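Local structure of glycogen synthase (Cyanobacterium sp. CLg1, 6GNF) at residues V80-Y91 / D131-A142. The protein is a glycogen synthase of the two-domain glycosyltransferase kind, modelled here with ADP and a glycan. Residues are numbered along the deposited sequence; the frame is centred on the assembly and turned at random.
With SO4 (sulfate ion), chain G.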
ATOM      1  N   VAL A  80     -16.542  22.984   5.636  1.00 49.60           N
ATOM      2  CA  VAL A  80     -16.503  21.639   6.204  1.00 47.79           C
ATOM      3  C   VAL A  80     -16.225  21.771   7.691  1.00 46.79           C
ATOM      4  O   VAL A  80     -15.927  22.862   8.167  1.00 46.01           O
ATOM      5  CB  VAL A  80     -15.409  20.750   5.560  1.00 46.90           C
ATOM      6  CG1 VAL A  80     -15.759  20.393   4.121  1.00 45.92           C
ATOM      7  CG2 VAL A  80     -14.050  21.423   5.624  1.00 46.81           C
ATOM      8  N   ASN A  81     -16.320  20.656   8.400  1.00 48.45           N
ATOM      9  CA  ASN A  81     -16.057  20.628   9.830  1.00 52.81           C
ATOM     10  C   ASN A  81     -14.663  20.104  10.108  1.00 51.03           C
ATOM     11  O   ASN A  81     -14.218  19.150   9.479  1.00 46.23           O
ATOM     12  CB  ASN A  81     -17.077  19.741  10.515  1.00 55.39           C
ATOM     13  CG  ASN A  81     -18.491  20.250  10.331  1.00 58.83           C
ATOM     14  OD1 ASN A  81     -18.787  21.414  10.620  1.00 61.39           O
ATOM     15  ND2 ASN A  81     -19.377  19.372   9.845  1.00 61.06           N
ATOM     16  N   TYR A  82     -13.942  20.800  10.978  1.00 52.05           N
ATOM     17  CA  TYR A  82     -12.694  20.296  11.525  1.00 52.21           C
ATOM     18  C   TYR A  82     -12.983  19.999  12.981  1.00 53.61           C
ATOM     19  O   TYR A  82     -12.875  20.875  13.824  1.00 56.32           O
ATOM     20  CB  TYR A  82     -11.559  21.321  11.373  1.00 53.74           C
ATOM     21  CG  TYR A  82     -10.247  20.848  11.964  1.00 54.94           C
ATOM     22  CD1 TYR A  82      -9.494  19.868  11.335  1.00 54.88           C
ATOM     23  CD2 TYR A  82      -9.788  21.352  13.171  1.00 56.29           C
ATOM     24  CE1 TYR A  82      -8.307  19.418  11.882  1.00 57.16           C
ATOM     25  CE2 TYR A  82      -8.610  20.909  13.729  1.00 57.43           C
ATOM     26  CZ  TYR A  82      -7.872  19.947  13.085  1.00 58.26           C
ATOM     27  OH  TYR A  82      -6.697  19.531  13.660  1.00 62.74           O
ATOM     28  N   GLY A  83     -13.332  18.751  13.270  1.00 54.32           N
ATOM     29  CA  GLY A  83     -13.890  18.419  14.572  1.00 56.59           C
ATOM     30  C   GLY A  83     -15.139  19.260  14.771  1.00 57.65           C
ATOM     31  O   GLY A  83     -15.988  19.333  13.901  1.00 56.27           O
ATOM     32  N   GLN A  84     -15.229  19.938  15.898  1.00 62.26           N
ATOM     33  CA  GLN A  84     -16.421  20.722  16.203  1.00 66.74           C
ATOM     34  C   GLN A  84     -16.295  22.166  15.708  1.00 67.29           C
ATOM     35  O   GLN A  84     -17.233  22.946  15.830  1.00 70.34           O
ATOM     36  CB  GLN A  84     -16.692  20.641  17.700  1.00 69.73           C
ATOM     37  CG  GLN A  84     -16.528  19.208  18.213  1.00 71.68           C
ATOM     38  CD  GLN A  84     -17.292  18.942  19.489  1.00 75.33           C
ATOM     39  OE1 GLN A  84     -16.706  18.588  20.515  1.00 78.01           O
ATOM     40  NE2 GLN A  84     -18.610  19.121  19.438  1.00 75.14           N
ATOM     41  N   GLU A  85     -15.144  22.503  15.125  1.00 67.03           N
ATOM     42  CA  GLU A  85     -14.923  23.811  14.513  1.00 69.32           C
ATOM     43  C   GLU A  85     -15.342  23.807  13.034  1.00 66.80           C
ATOM     44  O   GLU A  85     -14.997  22.902  12.276  1.00 63.67           O
ATOM     45  CB  GLU A  85     -13.451  24.215  14.648  1.00 72.79           C
ATOM     46  CG  GLU A  85     -13.063  25.525  13.958  1.00 79.18           C
ATOM     47  CD  GLU A  85     -11.566  25.640  13.650  1.00 84.91           C
ATOM     48  OE1 GLU A  85     -10.784  25.999  14.560  1.00 88.25           O
ATOM     49  OE2 GLU A  85     -11.171  25.400  12.484  1.00 87.25           O
ATOM     50  N   LYS A  86     -16.064  24.851  12.639  1.00 67.36           N
ATOM     51  CA  LYS A  86     -16.435  25.082  11.247  1.00 67.83           C
ATOM     52  C   LYS A  86     -15.259  25.730  10.529  1.00 61.58           C
ATOM     53  O   LYS A  86     -14.639  26.650  11.057  1.00 61.27           O
ATOM     54  CB  LYS A  86     -17.666  25.999  11.166  1.00 74.15           C
ATOM     55  CG  LYS A  86     -19.010  25.279  11.066  1.00 81.82           C
ATOM     56  CD  LYS A  86     -19.229  24.196  12.127  1.00 90.34           C
ATOM     57  CE  LYS A  86     -19.301  24.741  13.550  1.00 97.75           C
ATOM     58  NZ  LYS A  86     -20.317  25.820  13.719  1.00101.78           N
ATOM     59  N   THR A  87     -14.941  25.253   9.331  1.00 55.68           N
ATOM     60  CA  THR A  87     -13.803  25.786   8.579  1.00 55.27           C
ATOM     61  C   THR A  87     -14.064  25.656   7.072  1.00 52.81           C
ATOM     62  O   THR A  87     -15.145  25.245   6.680  1.00 52.30           O
ATOM     63  CB  THR A  87     -12.491  25.078   9.013  1.00 54.49           C
ATOM     64  OG1 THR A  87     -11.366  25.792   8.501  1.00 54.62           O
ATOM     65  CG2 THR A  87     -12.468  23.620   8.546  1.00 52.69           C
ATOM     66  N   ASN A  88     -13.103  26.074   6.251  1.00 54.02           N
ATOM     67  CA  ASN A  88     -13.218  26.002   4.793  1.00 54.98           C
ATOM     68  C   ASN A  88     -12.027  25.292   4.208  1.00 49.90           C
ATOM     69  O   ASN A  88     -10.939  25.434   4.710  1.00 48.92           O
ATOM     70  CB  ASN A  88     -13.223  27.407   4.183  1.00 60.08           C
ATOM     71  CG  ASN A  88     -14.419  28.207   4.586  1.00 67.91           C
ATOM     72  OD1 ASN A  88     -14.280  29.171   5.332  1.00 78.00           O
ATOM     73  ND2 ASN A  88     -15.606  27.802   4.147  1.00 70.75           N
ATOM     74  N   VAL A  89     -12.235  24.573   3.118  1.00 47.20           N
ATOM     75  CA  VAL A  89     -11.121  24.083   2.311  1.00 49.38           C
ATOM     76  C   VAL A  89     -11.123  24.812   0.968  1.00 49.83           C
ATOM     77  O   VAL A  89     -12.148  25.360   0.563  1.00 48.57           O
ATOM     78  CB  VAL A  89     -11.171  22.554   2.129  1.00 47.68           C
ATOM     79  CG1 VAL A  89     -11.024  21.867   3.477  1.00 48.45           C
ATOM     80  CG2 VAL A  89     -12.455  22.108   1.445  1.00 47.50           C
ATOM     81  N   ARG A  90      -9.948  24.930   0.356  1.00 49.87           N
ATOM     82  CA  ARG A  90      -9.817  25.332  -1.038  1.00 48.63           C
ATOM     83  C   ARG A  90      -9.464  24.080  -1.826  1.00 47.24           C
ATOM     84  O   ARG A  90      -8.980  23.110  -1.251  1.00 51.05           O
ATOM     85  CB  ARG A  90      -8.719  26.370  -1.214  1.00 50.49           C
ATOM     86  CG  ARG A  90      -8.972  27.693  -0.511  1.00 51.90           C
ATOM     87  CD  ARG A  90      -7.868  28.696  -0.806  1.00 53.31           C
ATOM     88  NE  ARG A  90      -6.557  28.208  -0.378  1.00 55.39           N
ATOM     89  CZ  ARG A  90      -5.381  28.722  -0.753  1.00 57.21           C
ATOM     90  NH1 ARG A  90      -5.319  29.763  -1.574  1.00 58.37           N
ATOM     91  NH2 ARG A  90      -4.249  28.187  -0.301  1.00 57.24           N
ATOM     92  N   TYR A  91      -9.772  24.075  -3.118  1.00 45.65           N
ATOM     93  CA  TYR A  91      -9.442  22.956  -3.986  1.00 43.96           C
ATOM     94  C   TYR A  91      -8.433  23.401  -5.029  1.00 43.24           C
ATOM     95  O   TYR A  91      -8.583  24.442  -5.678  1.00 43.38           O
ATOM     96  CB  TYR A  91     -10.687  22.413  -4.683  1.00 43.32           C
ATOM     97  CG  TYR A  91     -11.731  21.835  -3.755  1.00 42.12           C
ATOM     98  CD1 TYR A  91     -11.580  20.566  -3.201  1.00 42.11           C
ATOM     99  CD2 TYR A  91     -12.895  22.539  -3.463  1.00 43.21           C
ATOM    100  CE1 TYR A  91     -12.545  20.025  -2.360  1.00 42.32           C
ATOM    101  CE2 TYR A  91     -13.865  22.015  -2.613  1.00 42.49           C
ATOM    102  CZ  TYR A  91     -13.692  20.756  -2.063  1.00 42.32           C
ATOM    103  OH  TYR A  91     -14.674  20.231  -1.222  1.00 40.68           O
ATOM    104  N   ASP A 131      -4.525  14.748  15.944  1.00 68.40           N
ATOM    105  CA  ASP A 131      -5.716  15.229  15.266  1.00 65.58           C
ATOM    106  C   ASP A 131      -6.035  14.485  13.965  1.00 60.17           C
ATOM    107  O   ASP A 131      -6.698  15.043  13.080  1.00 57.64           O
ATOM    108  CB  ASP A 131      -5.593  16.750  15.005  1.00 68.69           C
ATOM    109  CG  ASP A 131      -4.586  17.091  13.903  1.00 71.31           C
ATOM    110  OD1 ASP A 131      -3.531  16.417  13.850  1.00 74.27           O
ATOM    111  OD2 ASP A 131      -4.825  18.046  13.125  1.00 71.78           O
ATOM    112  N   ASN A 132      -5.601  13.230  13.842  1.00 56.36           N
ATOM    113  CA  ASN A 132      -5.916  12.461  12.637  1.00 53.18           C
ATOM    114  C   ASN A 132      -7.407  12.239  12.434  1.00 51.21           C
ATOM    115  O   ASN A 132      -7.869  12.144  11.281  1.00 47.61           O
ATOM    116  CB  ASN A 132      -5.171  11.125  12.603  1.00 55.59           C
ATOM    117  CG  ASN A 132      -3.785  11.239  11.959  1.00 56.63           C
ATOM    118  OD1 ASN A 132      -3.399  12.279  11.386  1.00 55.33           O
ATOM    119  ND2 ASN A 132      -3.037  10.151  12.022  1.00 58.57           N
ATOM    120  N   VAL A 133      -8.144  12.132  13.536  1.00 51.17           N
ATOM    121  CA  VAL A 133      -9.600  12.046  13.481  1.00 50.63           C
ATOM    122  C   VAL A 133     -10.156  13.239  12.708  1.00 48.75           C
ATOM    123  O   VAL A 133     -10.897  13.067  11.750  1.00 46.03           O
ATOM    124  CB  VAL A 133     -10.219  11.989  14.893  1.00 52.86           C
ATOM    125  CG1 VAL A 133     -11.719  12.263  14.867  1.00 52.51           C
ATOM    126  CG2 VAL A 133      -9.940  10.636  15.540  1.00 54.55           C
ATOM    127  N   GLU A 134      -9.789  14.444  13.121  1.00 49.76           N
ATOM    128  CA  GLU A 134     -10.329  15.644  12.499  1.00 50.04           C
ATOM    129  C   GLU A 134      -9.844  15.797  11.055  1.00 49.51           C
ATOM    130  O   GLU A 134     -10.620  16.129  10.167  1.00 50.01           O
ATOM    131  CB  GLU A 134      -9.977  16.878  13.328  1.00 50.86           C
ATOM    132  CG  GLU A 134     -10.678  16.955  14.671  1.00 51.70           C
ATOM    133  CD  GLU A 134     -10.026  16.114  15.763  1.00 55.24           C
ATOM    134  OE1 GLU A 134     -10.518  16.119  16.918  1.00 59.08           O
ATOM    135  OE2 GLU A 134      -9.024  15.412  15.491  1.00 54.24           O
ATOM    136  N   ARG A 135      -8.560  15.536  10.821  1.00 51.00           N
ATOM    137  CA  ARG A 135      -7.949  15.681   9.499  1.00 49.48           C
ATOM    138  C   ARG A 135      -8.583  14.792   8.446  1.00 46.95           C
ATOM    139  O   ARG A 135      -8.837  15.237   7.327  1.00 42.98           O
ATOM    140  CB  ARG A 135      -6.444  15.372   9.561  1.00 54.19           C
ATOM    141  CG  ARG A 135      -5.577  16.575   9.910  1.00 57.49           C
ATOM    142  CD  ARG A 135      -4.259  16.189  10.566  1.00 60.21           C
ATOM    143  NE  ARG A 135      -3.596  15.065   9.913  1.00 59.57           N
ATOM    144  CZ  ARG A 135      -2.639  15.149   8.993  1.00 61.30           C
ATOM    145  NH1 ARG A 135      -2.195  16.323   8.562  1.00 63.42           N
ATOM    146  NH2 ARG A 135      -2.120  14.030   8.497  1.00 61.51           N
ATOM    147  N   PHE A 136      -8.839  13.536   8.788  1.00 46.97           N
ATOM    148  CA  PHE A 136      -9.339  12.589   7.801  1.00 45.43           C
ATOM    149  C   PHE A 136     -10.860  12.559   7.692  1.00 44.62           C
ATOM    150  O   PHE A 136     -11.392  12.325   6.611  1.00 42.27           O
ATOM    151  CB  PHE A 136      -8.744  11.199   8.033  1.00 48.09           C
ATOM    152  CG  PHE A 136      -7.248  11.165   7.897  1.00 50.26           C
ATOM    153  CD1 PHE A 136      -6.615  11.821   6.847  1.00 48.99           C
ATOM    154  CD2 PHE A 136      -6.465  10.488   8.823  1.00 52.65           C
ATOM    155  CE1 PHE A 136      -5.236  11.799   6.728  1.00 50.90           C
ATOM    156  CE2 PHE A 136      -5.078  10.461   8.701  1.00 53.13           C
ATOM    157  CZ  PHE A 136      -4.465  11.121   7.658  1.00 51.26           C
ATOM    158  N   ALA A 137     -11.562  12.851   8.782  1.00 43.81           N
ATOM    159  CA  ALA A 137     -12.988  13.145   8.671  1.00 44.21           C
ATOM    160  C   ALA A 137     -13.207  14.345   7.733  1.00 43.01           C
ATOM    161  O   ALA A 137     -14.137  14.353   6.925  1.00 44.40           O
ATOM    162  CB  ALA A 137     -13.595  13.425  10.033  1.00 45.75           C
ATOM    163  N   MET A 138     -12.362  15.362   7.856  1.00 43.14           N
ATOM    164  CA  MET A 138     -12.478  16.536   6.989  1.00 43.86           C
ATOM    165  C   MET A 138     -12.203  16.197   5.518  1.00 44.37           C
ATOM    166  O   MET A 138     -12.820  16.773   4.614  1.00 44.38           O
ATOM    167  CB  MET A 138     -11.542  17.645   7.458  1.00 45.43           C
ATOM    168  CG  MET A 138     -11.706  18.953   6.676  1.00 46.40           C
ATOM    169  SD  MET A 138     -10.793  20.329   7.386  1.00 48.86           S
ATOM    170  CE  MET A 138      -9.136  19.861   6.899  1.00 47.63           C
ATOM    171  N   LEU A 139     -11.255  15.296   5.273  1.00 44.43           N
ATOM    172  CA  LEU A 139     -10.987  14.837   3.912  1.00 43.59           C
ATOM    173  C   LEU A 139     -12.214  14.193   3.274  1.00 43.46           C
ATOM    174  O   LEU A 139     -12.517  14.473   2.118  1.00 44.21           O
ATOM    175  CB  LEU A 139      -9.817  13.847   3.891  1.00 43.34           C
ATOM    176  CG  LEU A 139      -9.523  13.154   2.560  1.00 43.12           C
ATOM    177  CD1 LEU A 139      -9.245  14.165   1.463  1.00 42.41           C
ATOM    178  CD2 LEU A 139      -8.345  12.200   2.707  1.00 45.66           C
ATOM    179  N   SER A 140     -12.913  13.342   4.028  1.00 43.13           N
ATOM    180  CA  SER A 140     -14.089  12.644   3.504  1.00 44.25           C
ATOM    181  C   SER A 140     -15.211  13.619   3.164  1.00 43.35           C
ATOM    182  O   SER A 140     -15.867  13.471   2.149  1.00 43.59           O
ATOM    183  CB  SER A 140     -14.574  11.590   4.493  1.00 45.91           C
ATOM    184  OG  SER A 140     -13.549  10.630   4.675  1.00 45.57           O
ATOM    185  N   GLN A 141     -15.426  14.609   4.023  1.00 44.31           N
ATOM    186  CA  GLN A 141     -16.409  15.658   3.765  1.00 45.52           C
ATOM    187  C   GLN A 141     -16.043  16.493   2.552  1.00 44.12           C
ATOM    188  O   GLN A 141     -16.906  16.855   1.761  1.00 44.11           O
ATOM    189  CB  GLN A 141     -16.527  16.604   4.962  1.00 49.41           C
ATOM    190  CG  GLN A 141     -17.091  15.967   6.212  1.00 50.17           C
ATOM    191  CD  GLN A 141     -16.965  16.874   7.417  1.00 52.43           C
ATOM    192  OE1 GLN A 141     -17.196  18.082   7.333  1.00 56.73           O
ATOM    193  NE2 GLN A 141     -16.585  16.302   8.545  1.00 55.34           N
ATOM    194  N   ALA A 142     -14.772  16.866   2.450  1.00 42.50           N
ATOM    195  CA  ALA A 142     -14.332  17.719   1.353  1.00 43.58           C
ATOM    196  C   ALA A 142     -14.444  17.015   0.006  1.00 43.80           C
ATOM    197  O   ALA A 142     -14.726  17.681  -0.996  1.00 45.32           O
ATOM    198  CB  ALA A 142     -12.901  18.185   1.585  1.00 43.70           C
TER
HETATM  199  S   SO4 G 603      -0.656  28.864  -1.713  1.00 88.15           S
HETATM  200  O1  SO4 G 603      -1.940  29.612  -1.712  1.00 82.30           O
HETATM  201  O2  SO4 G 603      -0.623  27.822  -0.656  1.00 84.06           O
HETATM  202  O3  SO4 G 603       0.433  29.830  -1.449  1.00 94.98           O
HETATM  203  O4  SO4 G 603      -0.449  28.232  -3.036  1.00 86.02           O
HETATM  204  O   HOH W   1     -13.263  16.939  10.832  1.00 55.61           O
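Y82 lays its ring over the CB of E134, which sits 3.7 Å from the ring centroid and toward the rim of that face, a CH-pi contact. With CG anti to the backbone N (chi1 178°), the ring reaches along the helix toward its start, where the phenol OH donates a very short hydrogen bond to D131 OD2, 2.4 Å away at the ring edge. D131 OD1 makes a salt bridge with K112, which would hold the carboxylate in place. E134 bends at chi2 (81°), passing its CG 3.5 Å from the backbone N of G83 before its carboxylate leaves to meet K213. G83, with positive phi in the type II' turn of the hairpin, leaves room for that CG. A water receives the N-H of G83 and donates to the carbonyls of N81 and E134, joining turn and helix where no direct backbone bond forms.

One to two turns on, M138 places its sulfur beside V80 and 3.9 Å from T87 CG2; it also makes an oblique Met-aromatic contact with Y82. Q141 OE1 accepts the backbone N-H of N81 at 2.9 Å in a nearly straight bond, the donor tilted out of the amide's carbonyl plane. Farther along, the methyl of A142 packs on V89, and its carbonyl takes the OH of Y91 on an in-plane lone pair.

The hairpin of strands 72-82 and 85-96 lies at one edge of the mixed sheet in the starch synthase catalytic domain, with 72-82 outermost. Helix segment 132-142 runs nearly antiparallel to strand 80-82, while helix 107-110 adds V108 against Y82 and M138, and helix 177-186 brings Y184 to N81 and Y180 to Q141.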